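Local coordinates for protein cytosolic phospholipase A2 delta (Homo sapiens, PDB 5IXC) that hydrolyses glycerophospholipids at the sn-2 position in a calcium-dependent manner, with a preference for linoleic acid there, releasing a free fatty acid and a lysophospholipid, at residues Gly334-Met339 and Ser773-Lys778; Val327-Thr332 and Leu674-Ser679; Ala210-Tyr215 and Cys278-Ala283; Tyr678-Pro683 and Phe734-Ala739. All coordinates share one frame; numbering follows the deposited sequence.

Contact 1 of 4, residues Gly334-Met339 and Ser773-Lys778; sequences GGARAM and SNMTYK. With 7FA (methyl (R)-(6Z,9Z,12Z)-octadeca-6,9,12-trien-1-ylphosphonofluoridate), chain C.
Asn774 is the first residue of 773-778 to meet the helix that starts near Gly335: its carbonyl O lies 3.7 Å from Ala336 CB, and the same O shares a water with the amide of Ala336. Ala336 N gives its proton to that water at 2.8 Å, so an amide of the first helical turn is satisfied through solvent. The side chain of Asn774 turns back on its own loop in an Asx turn. There OD1 takes Thr776 N in a nearly straight bond (167°) from above the carbonyl plane and Thr776 OG1 in that plane, on a lone pair, while ND2 binds Pro769 O.

Met775 follows, and its CG packs against C6 of the inhibitor chain at 3.8 Å. Bends at the next two torsions (chi2 -97°, chi3 24°) bring CE back to 4.0 Å from Ala336 CB. Trp369, Leu396 and Met439 also touch this side chain.

The Tyr777 ring is met obliquely by Ala336 CB, 3.8 Å from CZ, and OH lies 3.5 Å from Arg337 CB. Its hydroxyl is near Arg337 N, but the angle is too poor for a bond. The guanidinium of Arg337 leads away, NE to Tyr770 O and NH1 to Tyr678 O in a probable hydrogen bond.

The loop packs along the start of this helix, where Gly334 N and Gly335 N both donate to O1 of the inhibitor, each at 2.9 Å, a two-amide grip consistent with the oxyanion hole of a serine hydrolase.

Contact 2 of 4, residues Val327-Thr332 and Leu674-Ser679; sequences VGIMAT and LSFDYS
In the parallel part of the central mixed sheet of the catalytic domain, strand 327-331 pairs with strand 672-676 from Ile329-Leu674 to Ala331-Phe676, the short segments running 17° apart. The register is fixed by alternating bonds: Leu674 N to Gly328 O (2.9 Å), Met330 N to Leu674 O, and Phe676 N to Met330 O (2.8 Å). Beyond them Thr332 N reaches Phe676 O only weakly.

Ile329, Ala331, Leu674 and Phe676 occupy one face. Ile329 CG2, the branch anti to the backbone N, touches Phe676 CE2 at 3.6 Å, and the two side chains cross obliquely. On the other face Met330 CE lies 3.3 Å from Ser675 OG, whose polar partner is His733.

Consistent with a patatin-like alpha/beta hydrolase fold, the turn after strand 327-331 leads to the substrate-binding Gly334 and Gly335. Past the last bridge Thr332 adds a side-chain bond. A chi1 of 69° sets OG1 between its backbone N and carbonyl carbon, where it accepts Tyr678 N at 3.0 Å (155°), and CG2 faces Asp677 OD1. The Tyr678 ring presents its edge to Ala331 CB at 4.1 Å and to Thr332 O, while its hydroxyl binds His345 on helix 335-351.

Contact 3 of 4, residues Ala210-Tyr215 and Cys278-Ala283; sequences AFRFHY and CPEELA
The imidazole of His214 meets the carboxylate of Glu280 with the two planes 67° apart. OE1 lies at the ring edge, in its plane, 3.6 Å from NE2, whereas OE2 approaches obliquely and accepts a weak bond from NE2 at 3.0 Å, bent to 134° at the hydrogen. Cys278 SG also comes in obliquely, 3.6 Å from CD2. Beside this ring the guanidinium of Arg212 is met, again neither squarely on a face nor at an edge, by Pro279 CG, 3.7 Å from NH1.

The contact joins strand 210-216, in what is probably a second C2-type domain, to the loop between strand 269-277 and strand 285-286. Cys278 is also disulfide-bonded to Cys167 of the adjacent strand 160-171, which pairs with 210-216 in an antiparallel sheet; both Arg212 and His214 touch Cys167. As expected for a strand, the alternate residues Arg212 and His214 turn their CB atoms to the loop, while Phe213 turns away.

The His214 ring spans two acids: ND1 bonds Glu198 OE2 while NE2 serves Glu280. Two carboxylates at the two nitrogens would probably stabilise a protonated, positively charged imidazole. Arg212 has its salt bridge with Asp169 through NE, and its chain, bent at chi2 and chi3, slides past Pro279 in the opposite direction. Toward Glu280 any attraction is probably longer-range, Arg212 NH1 being 4.0 Å from Glu280 OE1, beyond a salt bridge.

Contact 4 of 4, residues Tyr678-Pro683 and Phe734-Ala739; sequences YSLSAP and FPLVNA
Leu736, the centre of an inverse gamma turn, fits against the loop 678-683 where two neighbouring parallel strands of the catalytic sheet, 672-676 and 730-734, run out. Its CG is anti to the backbone N (chi1 179°), and CD2 lies 3.9 Å from Leu680 CD2, the two side chains side by side and pointing the same way. The same methyl is 3.7 Å from Tyr678 O, while Leu736 CB rests 3.8 Å from Ser679 O. A second apolar point joins two prolines, Pro683 CB to Pro735 CB at 3.8 Å.

No direct polar bond links the loops. One water instead accepts from Leu736 N at 3.1 Å and lies 2.6 Å from Ser679 O, so the water bridges the two backbones.

Further out, Arg337 of helix 335-351 packs on both leucines. Leu785 of helix 779-794 also touches Leu736, and His733 NE2 binds Pro683 O. The turn that aims Leu736 is closed by a weak backbone bond from Val737 N to Pro735 O, 3.1 Å long.

Contacts 1, 2 and 4 form one connected region of the catalytic domain, with centres 12 to 17 Å apart, whereas contact 3 lies on the other side of the chain's centre, its nearest atoms at least about 26 Å from theirs. Contacts 1 and 2 are buried, contact 4 is partly buried and contact 3 is at the surface. Strand 327-331 of contact 2 runs into helix 335-351 of contact 1, and contacts 2 and 4 share Tyr678 and Ser679. Chemistry follows place: regular backbone bonding in contact 2, apolar touches with a bridging water in contacts 1 and 4, with contact 1 alone also giving backbone amides to the inhibitor, charged side chains and a disulfide-bonded cysteine in contact 3.

Contact 1 of 4, residues Gly334-Met339 and Ser773-Lys778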
loop_
_atom_site.group_PDB
_atom_site.type_symbol
_atom_site.label_atom_id
_atom_site.label_comp_id
_atom_site.label_asym_id
_atom_site.label_seq_id
_atom_site.Cartn_x
_atom_site.Cartn_y
_atom_site.Cartn_z
ATOM N N GLY A 334 -0.219 17.524 -3.319
ATOM C CA GLY A 334 -0.783 18.824 -3.718
ATOM C C GLY A 334 -1.301 18.907 -5.152
ATOM O O GLY A 334 -1.310 19.978 -5.757
ATOM N N GLY A 335 -1.726 17.780 -5.704
ATOM C CA GLY A 335 -2.304 17.737 -7.050
ATOM C C GLY A 335 -1.474 18.403 -8.133
ATOM O O GLY A 335 -0.274 18.172 -8.237
ATOM N N ALA A 336 -2.141 19.220 -8.944
ATOM C CA ALA A 336 -1.523 19.927 -10.063
ATOM C C ALA A 336 -0.477 20.924 -9.596
ATOM O O ALA A 336 0.510 21.125 -10.279
ATOM C CB ALA A 336 -2.579 20.647 -10.895
ATOM N N ARG A 337 -0.720 21.556 -8.446
ATOM C CA ARG A 337 0.218 22.533 -7.855
ATOM C C ARG A 337 1.582 21.886 -7.563
ATOM O O ARG A 337 2.629 22.429 -7.906
ATOM C CB ARG A 337 -0.367 23.174 -6.590
ATOM C CG ARG A 337 0.673 23.806 -5.675
ATOM C CD ARG A 337 0.105 24.424 -4.406
ATOM N NE ARG A 337 -1.252 23.970 -4.116
ATOM C CZ ARG A 337 -1.638 23.172 -3.124
ATOM N NH1 ARG A 337 -0.808 22.704 -2.219
ATOM N NH2 ARG A 337 -2.908 22.870 -3.039
ATOM N N ALA A 338 1.557 20.723 -6.940
ATOM C CA ALA A 338 2.784 19.977 -6.678
ATOM C C ALA A 338 3.468 19.587 -7.984
ATOM O O ALA A 338 4.686 19.712 -8.115
ATOM C CB ALA A 338 2.487 18.733 -5.853
ATOM N N MET A 339 2.678 19.110 -8.945
ATOM C CA MET A 339 3.212 18.632 -10.221
ATOM C C MET A 339 4.028 19.707 -10.894
ATOM O O MET A 339 5.162 19.471 -11.285
ATOM C CB MET A 339 2.098 18.202 -11.180
ATOM C CG MET A 339 2.603 17.702 -12.541
ATOM S SD MET A 339 1.283 17.152 -13.648
ATOM C CE MET A 339 0.393 18.676 -13.920
ATOM N N SER A 773 -8.283 21.259 -5.822
ATOM C CA SER A 773 -9.338 20.814 -6.765
ATOM C C SER A 773 -9.004 21.079 -8.221
ATOM O O SER A 773 -9.426 20.330 -9.105
ATOM C CB SER A 773 -10.657 21.549 -6.499
ATOM O OG SER A 773 -11.285 21.084 -5.333
ATOM N N ASN A 774 -8.287 22.171 -8.468
ATOM C CA ASN A 774 -8.178 22.695 -9.819
ATOM C C ASN A 774 -7.245 21.875 -10.706
ATOM O O ASN A 774 -6.083 21.641 -10.377
ATOM C CB ASN A 774 -7.774 24.165 -9.811
ATOM C CG ASN A 774 -7.932 24.819 -11.178
ATOM O OD1 ASN A 774 -8.596 24.279 -12.066
ATOM N ND2 ASN A 774 -7.319 25.990 -11.353
ATOM N N MET A 775 -7.778 21.437 -11.838
ATOM C CA MET A 775 -7.002 20.651 -12.791
ATOM C C MET A 775 -6.904 21.307 -14.163
ATOM O O MET A 775 -6.478 20.667 -15.117
ATOM C CB MET A 775 -7.586 19.253 -12.913
ATOM C CG MET A 775 -7.345 18.388 -11.687
ATOM S SD MET A 775 -5.942 17.255 -11.741
ATOM C CE MET A 775 -4.818 17.985 -12.946
ATOM N N THR A 776 -7.272 22.586 -14.244
ATOM C CA THR A 776 -7.069 23.387 -15.454
ATOM C C THR A 776 -6.327 24.666 -15.091
ATOM O O THR A 776 -6.850 25.509 -14.356
ATOM C CB THR A 776 -8.395 23.769 -16.152
ATOM O OG1 THR A 776 -9.171 24.607 -15.289
ATOM C CG2 THR A 776 -9.206 22.551 -16.491
ATOM N N TYR A 777 -5.105 24.800 -15.602
ATOM C CA TYR A 777 -4.291 26.008 -15.398
ATOM C C TYR A 777 -4.112 26.768 -16.714
ATOM O O TYR A 777 -3.604 26.220 -17.691
ATOM C CB TYR A 777 -2.884 25.651 -14.880
ATOM C CG TYR A 777 -2.715 25.239 -13.421
ATOM C CD1 TYR A 777 -1.450 25.229 -12.851
ATOM C CD2 TYR A 777 -3.785 24.848 -12.627
ATOM C CE1 TYR A 777 -1.250 24.844 -11.541
ATOM C CE2 TYR A 777 -3.590 24.461 -11.306
ATOM C CZ TYR A 777 -2.313 24.459 -10.776
ATOM O OH TYR A 777 -2.078 24.090 -9.483
ATOM N N LYS A 778 -4.493 28.040 -16.727
ATOM C CA LYS A 778 -4.104 28.944 -17.817
ATOM C C LYS A 778 -2.572 28.956 -17.903
ATOM O O LYS A 778 -1.885 28.988 -16.880
ATOM C CB LYS A 778 -4.640 30.359 -17.576
ATOM C CG LYS A 778 -6.143 30.484 -17.768
ATOM C CD LYS A 778 -6.782 31.466 -16.794
ATOM C CE LYS A 778 -6.170 32.856 -16.883
ATOM N NZ LYS A 778 -6.985 33.881 -16.167
HETATM C C1 7FA C . -4.037 14.184 -5.622
HETATM P P1 7FA C . -2.870 14.175 -4.239
HETATM C C2 7FA C . -4.913 15.432 -5.656
HETATM O O2 7FA C . -3.661 13.775 -2.912
HETATM C C3 7FA C . -5.958 15.186 -6.734
HETATM C C4 7FA C . -6.933 16.335 -6.995
HETATM C C5 7FA C . -7.682 15.949 -8.264
HETATM C C6 7FA C . -8.899 16.777 -8.605
HETATM C C7 7FA C . -9.874 16.140 -9.266
HETATM C C8 7FA C . -11.163 16.801 -9.699
HETATM C C9 7FA C . -11.831 15.864 -10.684
HETATM C CM 7FA C . -3.633 14.622 -1.777
HETATM C C10 7FA C . -12.609 14.873 -10.244
HETATM C C11 7FA C . -13.244 13.924 -11.229
HETATM C C12 7FA C . -14.663 13.573 -10.858
HETATM C C13 7FA C . -14.993 12.314 -10.578
HETATM C C14 7FA C . -16.423 11.990 -10.211
HETATM C C15 7FA C . -16.750 12.386 -8.773
HETATM C C16 7FA C . -18.238 12.661 -8.584
HETATM C C17 7FA C . -19.072 11.393 -8.756
HETATM C C18 7FA C . -20.473 11.576 -8.199
HETATM O O1 7FA C . -2.123 15.429 -4.100
HETATM O O HOH W 1 -4.884 19.761 -8.572
#

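Contact 2 of 4, residues Val327-Thr332 and Leu674-Ser679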
loop_
_atom_site.group_PDB
_atom_site.type_symbol
_atom_site.label_atom_id
_atom_site.label_comp_id
_atom_site.label_asym_id
_atom_site.label_seq_id
_atom_site.Cartn_x
_atom_site.Cartn_y
_atom_site.Cartn_z
ATOM N N VAL A 327 22.237 11.591 -1.520
ATOM C CA VAL A 327 21.373 12.770 -1.571
ATOM C C VAL A 327 20.004 12.376 -2.116
ATOM O O VAL A 327 19.909 11.749 -3.170
ATOM C CB VAL A 327 21.957 13.866 -2.480
ATOM C CG1 VAL A 327 21.114 15.135 -2.420
ATOM C CG2 VAL A 327 23.398 14.173 -2.097
ATOM N N GLY A 328 18.957 12.758 -1.393
ATOM C CA GLY A 328 17.584 12.400 -1.753
ATOM C C GLY A 328 16.692 13.609 -1.950
ATOM O O GLY A 328 16.881 14.642 -1.305
ATOM N N ILE A 329 15.740 13.493 -2.870
ATOM C CA ILE A 329 14.638 14.451 -2.964
ATOM C C ILE A 329 13.437 13.860 -2.254
ATOM O O ILE A 329 13.129 12.673 -2.378
ATOM C CB ILE A 329 14.259 14.799 -4.410
ATOM C CG1 ILE A 329 15.370 15.620 -5.054
ATOM C CG2 ILE A 329 12.963 15.604 -4.472
ATOM C CD1 ILE A 329 15.337 15.550 -6.560
ATOM N N MET A 330 12.767 14.720 -1.507
ATOM C CA MET A 330 11.576 14.364 -0.751
ATOM C C MET A 330 10.507 15.369 -1.142
ATOM O O MET A 330 10.742 16.573 -1.055
ATOM C CB MET A 330 11.894 14.468 0.731
ATOM C CG MET A 330 10.898 13.825 1.651
ATOM S SD MET A 330 11.653 13.732 3.282
ATOM C CE MET A 330 11.416 15.389 3.893
ATOM N N ALA A 331 9.350 14.881 -1.575
ATOM C CA ALA A 331 8.278 15.764 -2.062
ATOM C C ALA A 331 6.895 15.405 -1.511
ATOM O O ALA A 331 6.575 14.235 -1.348
ATOM C CB ALA A 331 8.248 15.763 -3.579
ATOM N N THR A 332 6.097 16.428 -1.224
ATOM C CA THR A 332 4.743 16.248 -0.713
ATOM C C THR A 332 3.762 16.153 -1.857
ATOM O O THR A 332 4.122 16.317 -3.015
ATOM C CB THR A 332 4.253 17.436 0.157
ATOM O OG1 THR A 332 4.055 18.604 -0.660
ATOM C CG2 THR A 332 5.221 17.732 1.276
ATOM N N LEU A 674 16.816 17.007 0.326
ATOM C CA LEU A 674 16.196 18.208 -0.200
ATOM C C LEU A 674 14.700 17.989 -0.096
ATOM O O LEU A 674 14.124 17.162 -0.812
ATOM C CB LEU A 674 16.599 18.461 -1.661
ATOM C CG LEU A 674 18.100 18.498 -1.981
ATOM C CD1 LEU A 674 18.307 18.720 -3.464
ATOM C CD2 LEU A 674 18.825 19.571 -1.190
ATOM N N SER A 675 14.083 18.728 0.812
ATOM C CA SER A 675 12.667 18.577 1.107
ATOM C C SER A 675 11.851 19.676 0.427
ATOM O O SER A 675 11.911 20.835 0.821
ATOM C CB SER A 675 12.450 18.608 2.622
ATOM O OG SER A 675 11.071 18.535 2.970
ATOM N N PHE A 676 11.094 19.299 -0.594
ATOM C CA PHE A 676 10.229 20.239 -1.288
ATOM C C PHE A 676 8.821 20.116 -0.771
ATOM O O PHE A 676 8.258 19.021 -0.721
ATOM C CB PHE A 676 10.226 19.983 -2.794
ATOM C CG PHE A 676 11.583 20.082 -3.437
ATOM C CD1 PHE A 676 12.409 21.176 -3.199
ATOM C CD2 PHE A 676 12.027 19.090 -4.291
ATOM C CE1 PHE A 676 13.656 21.263 -3.785
ATOM C CE2 PHE A 676 13.275 19.167 -4.873
ATOM C CZ PHE A 676 14.088 20.257 -4.623
ATOM N N ASP A 677 8.228 21.248 -0.431
ATOM C CA ASP A 677 6.913 21.253 0.199
ATOM C C ASP A 677 5.940 22.106 -0.598
ATOM O O ASP A 677 6.218 23.258 -0.887
ATOM C CB ASP A 677 7.030 21.793 1.618
ATOM C CG ASP A 677 5.809 21.505 2.453
ATOM O OD1 ASP A 677 5.820 20.476 3.151
ATOM O OD2 ASP A 677 4.837 22.292 2.400
ATOM N N TYR A 678 4.784 21.544 -0.916
ATOM C CA TYR A 678 3.830 22.218 -1.813
ATOM C C TYR A 678 2.528 22.629 -1.138
ATOM O O TYR A 678 1.562 22.970 -1.801
ATOM C CB TYR A 678 3.580 21.369 -3.058
ATOM C CG TYR A 678 4.871 20.986 -3.737
ATOM C CD1 TYR A 678 5.687 21.947 -4.271
ATOM C CD2 TYR A 678 5.288 19.652 -3.812
ATOM C CE1 TYR A 678 6.877 21.618 -4.871
ATOM C CE2 TYR A 678 6.480 19.315 -4.432
ATOM C CZ TYR A 678 7.272 20.313 -4.949
ATOM O OH TYR A 678 8.467 20.008 -5.552
ATOM N N SER A 679 2.531 22.642 0.185
ATOM C CA SER A 679 1.401 23.155 0.955
ATOM C C SER A 679 1.220 24.674 0.798
ATOM O O SER A 679 2.183 25.403 0.652
ATOM C CB SER A 679 1.608 22.815 2.421
ATOM O OG SER A 679 0.545 23.305 3.191
#

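Contact 3 of 4, residues Ala210-Tyr215 and Cys278-Ala283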
loop_
_atom_site.group_PDB
_atom_site.type_symbol
_atom_site.label_atom_id
_atom_site.label_comp_id
_atom_site.label_asym_id
_atom_site.label_seq_id
_atom_site.Cartn_x
_atom_site.Cartn_y
_atom_site.Cartn_z
ATOM N N ALA A 210 -7.121 -32.837 -13.319
ATOM C CA ALA A 210 -6.461 -32.777 -12.016
ATOM C C ALA A 210 -6.707 -31.428 -11.328
ATOM O O ALA A 210 -7.144 -30.467 -11.959
ATOM C CB ALA A 210 -4.974 -33.054 -12.153
ATOM N N PHE A 211 -6.456 -31.386 -10.021
ATOM C CA PHE A 211 -6.678 -30.176 -9.219
ATOM C C PHE A 211 -5.691 -30.082 -8.076
ATOM O O PHE A 211 -5.276 -31.096 -7.511
ATOM C CB PHE A 211 -8.087 -30.125 -8.614
ATOM C CG PHE A 211 -9.176 -30.507 -9.565
ATOM C CD1 PHE A 211 -9.749 -29.566 -10.400
ATOM C CD2 PHE A 211 -9.628 -31.818 -9.617
ATOM C CE1 PHE A 211 -10.758 -29.923 -11.276
ATOM C CE2 PHE A 211 -10.631 -32.183 -10.490
ATOM C CZ PHE A 211 -11.198 -31.234 -11.320
ATOM N N ARG A 212 -5.382 -28.843 -7.716
ATOM C CA ARG A 212 -4.474 -28.536 -6.631
ATOM C C ARG A 212 -5.186 -27.628 -5.616
ATOM O O ARG A 212 -5.844 -26.654 -5.985
ATOM C CB ARG A 212 -3.223 -27.873 -7.205
ATOM C CG ARG A 212 -2.185 -27.410 -6.200
ATOM C CD ARG A 212 -1.390 -28.545 -5.562
ATOM N NE ARG A 212 -0.630 -29.373 -6.500
ATOM C CZ ARG A 212 0.445 -28.978 -7.179
ATOM N NH1 ARG A 212 0.907 -27.738 -7.079
ATOM N NH2 ARG A 212 1.060 -29.833 -7.983
ATOM N N PHE A 213 -5.085 -27.990 -4.339
ATOM C CA PHE A 213 -5.555 -27.148 -3.235
ATOM C C PHE A 213 -4.394 -26.779 -2.325
ATOM O O PHE A 213 -3.646 -27.649 -1.890
ATOM C CB PHE A 213 -6.589 -27.867 -2.382
ATOM C CG PHE A 213 -7.946 -27.953 -3.001
ATOM C CD1 PHE A 213 -8.923 -27.002 -2.706
ATOM C CD2 PHE A 213 -8.270 -29.009 -3.836
ATOM C CE1 PHE A 213 -10.192 -27.100 -3.256
ATOM C CE2 PHE A 213 -9.538 -29.115 -4.393
ATOM C CZ PHE A 213 -10.498 -28.159 -4.103
ATOM N N HIS A 214 -4.276 -25.495 -2.021
ATOM C CA HIS A 214 -3.291 -24.999 -1.052
ATOM C C HIS A 214 -3.988 -24.614 0.250
ATOM O O HIS A 214 -5.010 -23.924 0.240
ATOM C CB HIS A 214 -2.557 -23.764 -1.589
ATOM C CG HIS A 214 -1.912 -23.972 -2.924
ATOM N ND1 HIS A 214 -2.636 -24.029 -4.095
ATOM C CD2 HIS A 214 -0.614 -24.126 -3.277
ATOM C CE1 HIS A 214 -1.811 -24.219 -5.106
ATOM N NE2 HIS A 214 -0.578 -24.275 -4.638
ATOM N N TYR A 215 -3.411 -25.042 1.367
ATOM C CA TYR A 215 -3.983 -24.767 2.678
ATOM C C TYR A 215 -2.944 -24.956 3.745
ATOM O O TYR A 215 -2.030 -25.725 3.578
ATOM C CB TYR A 215 -5.169 -25.693 2.945
ATOM C CG TYR A 215 -4.803 -27.149 2.891
ATOM C CD1 TYR A 215 -4.549 -27.870 4.052
ATOM C CD2 TYR A 215 -4.691 -27.804 1.681
ATOM C CE1 TYR A 215 -4.208 -29.213 4.004
ATOM C CE2 TYR A 215 -4.347 -29.142 1.622
ATOM C CZ TYR A 215 -4.106 -29.847 2.781
ATOM O OH TYR A 215 -3.772 -31.183 2.707
ATOM N N CYS A 278 3.846 -27.702 -0.311
ATOM C CA CYS A 278 3.639 -27.078 -1.617
ATOM C C CYS A 278 4.941 -27.000 -2.385
ATOM O O CYS A 278 5.981 -26.706 -1.781
ATOM C CB CYS A 278 2.991 -25.717 -1.441
ATOM S SG CYS A 278 1.246 -26.030 -0.925
ATOM N N PRO A 279 4.906 -27.307 -3.707
ATOM C CA PRO A 279 6.194 -27.225 -4.389
ATOM C C PRO A 279 6.760 -25.812 -4.495
ATOM O O PRO A 279 7.964 -25.618 -4.344
ATOM C CB PRO A 279 5.872 -27.736 -5.791
ATOM C CG PRO A 279 4.442 -27.385 -5.994
ATOM C CD PRO A 279 3.837 -27.712 -4.650
ATOM N N GLU A 280 5.882 -24.842 -4.737
ATOM C CA GLU A 280 6.299 -23.492 -5.111
ATOM C C GLU A 280 7.183 -22.822 -4.097
ATOM O O GLU A 280 7.101 -23.060 -2.903
ATOM C CB GLU A 280 5.102 -22.584 -5.357
ATOM C CG GLU A 280 4.155 -23.092 -6.426
ATOM C CD GLU A 280 2.873 -23.666 -5.853
ATOM O OE1 GLU A 280 2.916 -24.767 -5.266
ATOM O OE2 GLU A 280 1.810 -23.020 -5.986
ATOM N N GLU A 281 8.036 -21.971 -4.623
ATOM C CA GLU A 281 8.839 -21.065 -3.830
ATOM C C GLU A 281 8.079 -19.773 -3.571
ATOM O O GLU A 281 7.097 -19.446 -4.246
ATOM C CB GLU A 281 10.128 -20.743 -4.587
ATOM C CG GLU A 281 10.959 -21.972 -4.944
ATOM C CD GLU A 281 11.846 -22.441 -3.804
ATOM O OE1 GLU A 281 12.429 -23.538 -3.929
ATOM O OE2 GLU A 281 11.957 -21.720 -2.785
ATOM N N LEU A 282 8.557 -19.030 -2.590
ATOM C CA LEU A 282 7.975 -17.734 -2.286
ATOM C C LEU A 282 8.340 -16.715 -3.327
ATOM O O LEU A 282 9.513 -16.490 -3.583
ATOM C CB LEU A 282 8.429 -17.228 -0.922
ATOM C CG LEU A 282 7.376 -17.461 0.149
ATOM C CD1 LEU A 282 7.087 -18.954 0.284
ATOM C CD2 LEU A 282 7.837 -16.883 1.474
ATOM N N ALA A 283 7.318 -16.099 -3.905
ATOM C CA ALA A 283 7.490 -14.968 -4.806
ATOM C C ALA A 283 7.604 -13.636 -4.053
ATOM O O ALA A 283 8.084 -12.659 -4.599
ATOM C CB ALA A 283 6.334 -14.920 -5.788
#

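Contact 4 of 4, residues Tyr678-Pro683 and Phe734-Ala739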
loop_
_atom_site.group_PDB
_atom_site.type_symbol
_atom_site.label_atom_id
_atom_site.label_comp_id
_atom_site.label_asym_id
_atom_site.label_seq_id
_atom_site.Cartn_x
_atom_site.Cartn_y
_atom_site.Cartn_z
ATOM N N TYR A 678 4.784 21.544 -0.916
ATOM C CA TYR A 678 3.830 22.218 -1.813
ATOM C C TYR A 678 2.528 22.629 -1.138
ATOM O O TYR A 678 1.562 22.970 -1.801
ATOM C CB TYR A 678 3.580 21.369 -3.058
ATOM C CG TYR A 678 4.871 20.986 -3.737
ATOM C CD1 TYR A 678 5.687 21.947 -4.271
ATOM C CD2 TYR A 678 5.288 19.652 -3.812
ATOM C CE1 TYR A 678 6.877 21.618 -4.871
ATOM C CE2 TYR A 678 6.480 19.315 -4.432
ATOM C CZ TYR A 678 7.272 20.313 -4.949
ATOM O OH TYR A 678 8.467 20.008 -5.552
ATOM N N SER A 679 2.531 22.642 0.185
ATOM C CA SER A 679 1.401 23.155 0.955
ATOM C C SER A 679 1.220 24.674 0.798
ATOM O O SER A 679 2.183 25.403 0.652
ATOM C CB SER A 679 1.608 22.815 2.421
ATOM O OG SER A 679 0.545 23.305 3.191
ATOM N N LEU A 680 -0.025 25.139 0.838
ATOM C CA LEU A 680 -0.346 26.581 0.744
ATOM C C LEU A 680 -0.590 27.225 2.111
ATOM O O LEU A 680 -0.504 28.440 2.265
ATOM C CB LEU A 680 -1.559 26.806 -0.164
ATOM C CG LEU A 680 -1.305 26.522 -1.647
ATOM C CD1 LEU A 680 -2.580 26.591 -2.477
ATOM C CD2 LEU A 680 -0.249 27.458 -2.221
ATOM N N SER A 681 -0.935 26.402 3.085
ATOM C CA SER A 681 -0.923 26.772 4.493
ATOM C C SER A 681 -0.019 25.730 5.146
ATOM O O SER A 681 0.189 24.666 4.578
ATOM C CB SER A 681 -2.340 26.684 5.055
ATOM O OG SER A 681 -2.915 25.410 4.787
ATOM N N ALA A 682 0.531 26.005 6.312
ATOM C CA ALA A 682 1.362 24.994 6.997
ATOM C C ALA A 682 2.532 24.453 6.156
ATOM O O ALA A 682 2.524 23.287 5.746
ATOM C CB ALA A 682 0.493 23.835 7.472
ATOM N N PRO A 683 3.547 25.293 5.902
ATOM C CA PRO A 683 4.739 24.831 5.171
ATOM C C PRO A 683 5.665 23.886 5.941
ATOM O O PRO A 683 6.519 23.227 5.327
ATOM C CB PRO A 683 5.467 26.121 4.832
ATOM C CG PRO A 683 4.948 27.124 5.801
ATOM C CD PRO A 683 3.528 26.752 6.057
ATOM N N PHE A 734 12.259 23.519 1.418
ATOM C CA PHE A 734 11.830 24.557 0.494
ATOM C C PHE A 734 10.329 24.766 0.523
ATOM O O PHE A 734 9.605 24.129 -0.224
ATOM C CB PHE A 734 12.259 24.186 -0.910
ATOM C CG PHE A 734 13.740 24.036 -1.062
ATOM C CD1 PHE A 734 14.518 25.114 -1.473
ATOM C CD2 PHE A 734 14.359 22.827 -0.798
ATOM C CE1 PHE A 734 15.883 24.982 -1.622
ATOM C CE2 PHE A 734 15.725 22.688 -0.946
ATOM C CZ PHE A 734 16.487 23.768 -1.362
ATOM N N PRO A 735 9.856 25.683 1.374
ATOM C CA PRO A 735 8.436 25.986 1.390
ATOM C C PRO A 735 7.984 26.598 0.087
ATOM O O PRO A 735 8.777 27.199 -0.608
ATOM C CB PRO A 735 8.285 27.016 2.507
ATOM C CG PRO A 735 9.619 27.218 3.106
ATOM C CD PRO A 735 10.641 26.551 2.263
ATOM N N LEU A 736 6.706 26.441 -0.223
ATOM C CA LEU A 736 6.110 27.079 -1.389
ATOM C C LEU A 736 5.712 28.507 -1.040
ATOM O O LEU A 736 4.574 28.782 -0.679
ATOM C CB LEU A 736 4.897 26.285 -1.867
ATOM C CG LEU A 736 4.150 26.838 -3.082
ATOM C CD1 LEU A 736 5.098 27.075 -4.249
ATOM C CD2 LEU A 736 3.041 25.878 -3.479
ATOM N N VAL A 737 6.662 29.418 -1.159
ATOM C CA VAL A 737 6.450 30.801 -0.749
ATOM C C VAL A 737 6.889 31.732 -1.868
ATOM O O VAL A 737 7.756 31.369 -2.661
ATOM C CB VAL A 737 7.202 31.086 0.577
ATOM C CG1 VAL A 737 8.697 30.802 0.438
ATOM C CG2 VAL A 737 6.948 32.509 1.064
ATOM N N ASN A 738 6.274 32.908 -1.951
ATOM C CA ASN A 738 6.742 33.940 -2.884
ATOM C C ASN A 738 7.972 34.679 -2.353
ATOM O O ASN A 738 9.064 34.553 -2.908
ATOM C CB ASN A 738 5.646 34.941 -3.298
ATOM C CG ASN A 738 5.967 35.648 -4.630
ATOM O OD1 ASN A 738 7.120 35.699 -5.058
ATOM N ND2 ASN A 738 4.943 36.190 -5.285
ATOM N N ALA A 739 7.800 35.474 -1.311
ATOM C CA ALA A 739 8.949 36.204 -0.724
ATOM C C ALA A 739 9.765 37.039 -1.749
ATOM O O ALA A 739 9.233 37.967 -2.359
ATOM C CB ALA A 739 9.852 35.239 0.046
HETATM O O HOH W 2 4.624 24.851 1.363
#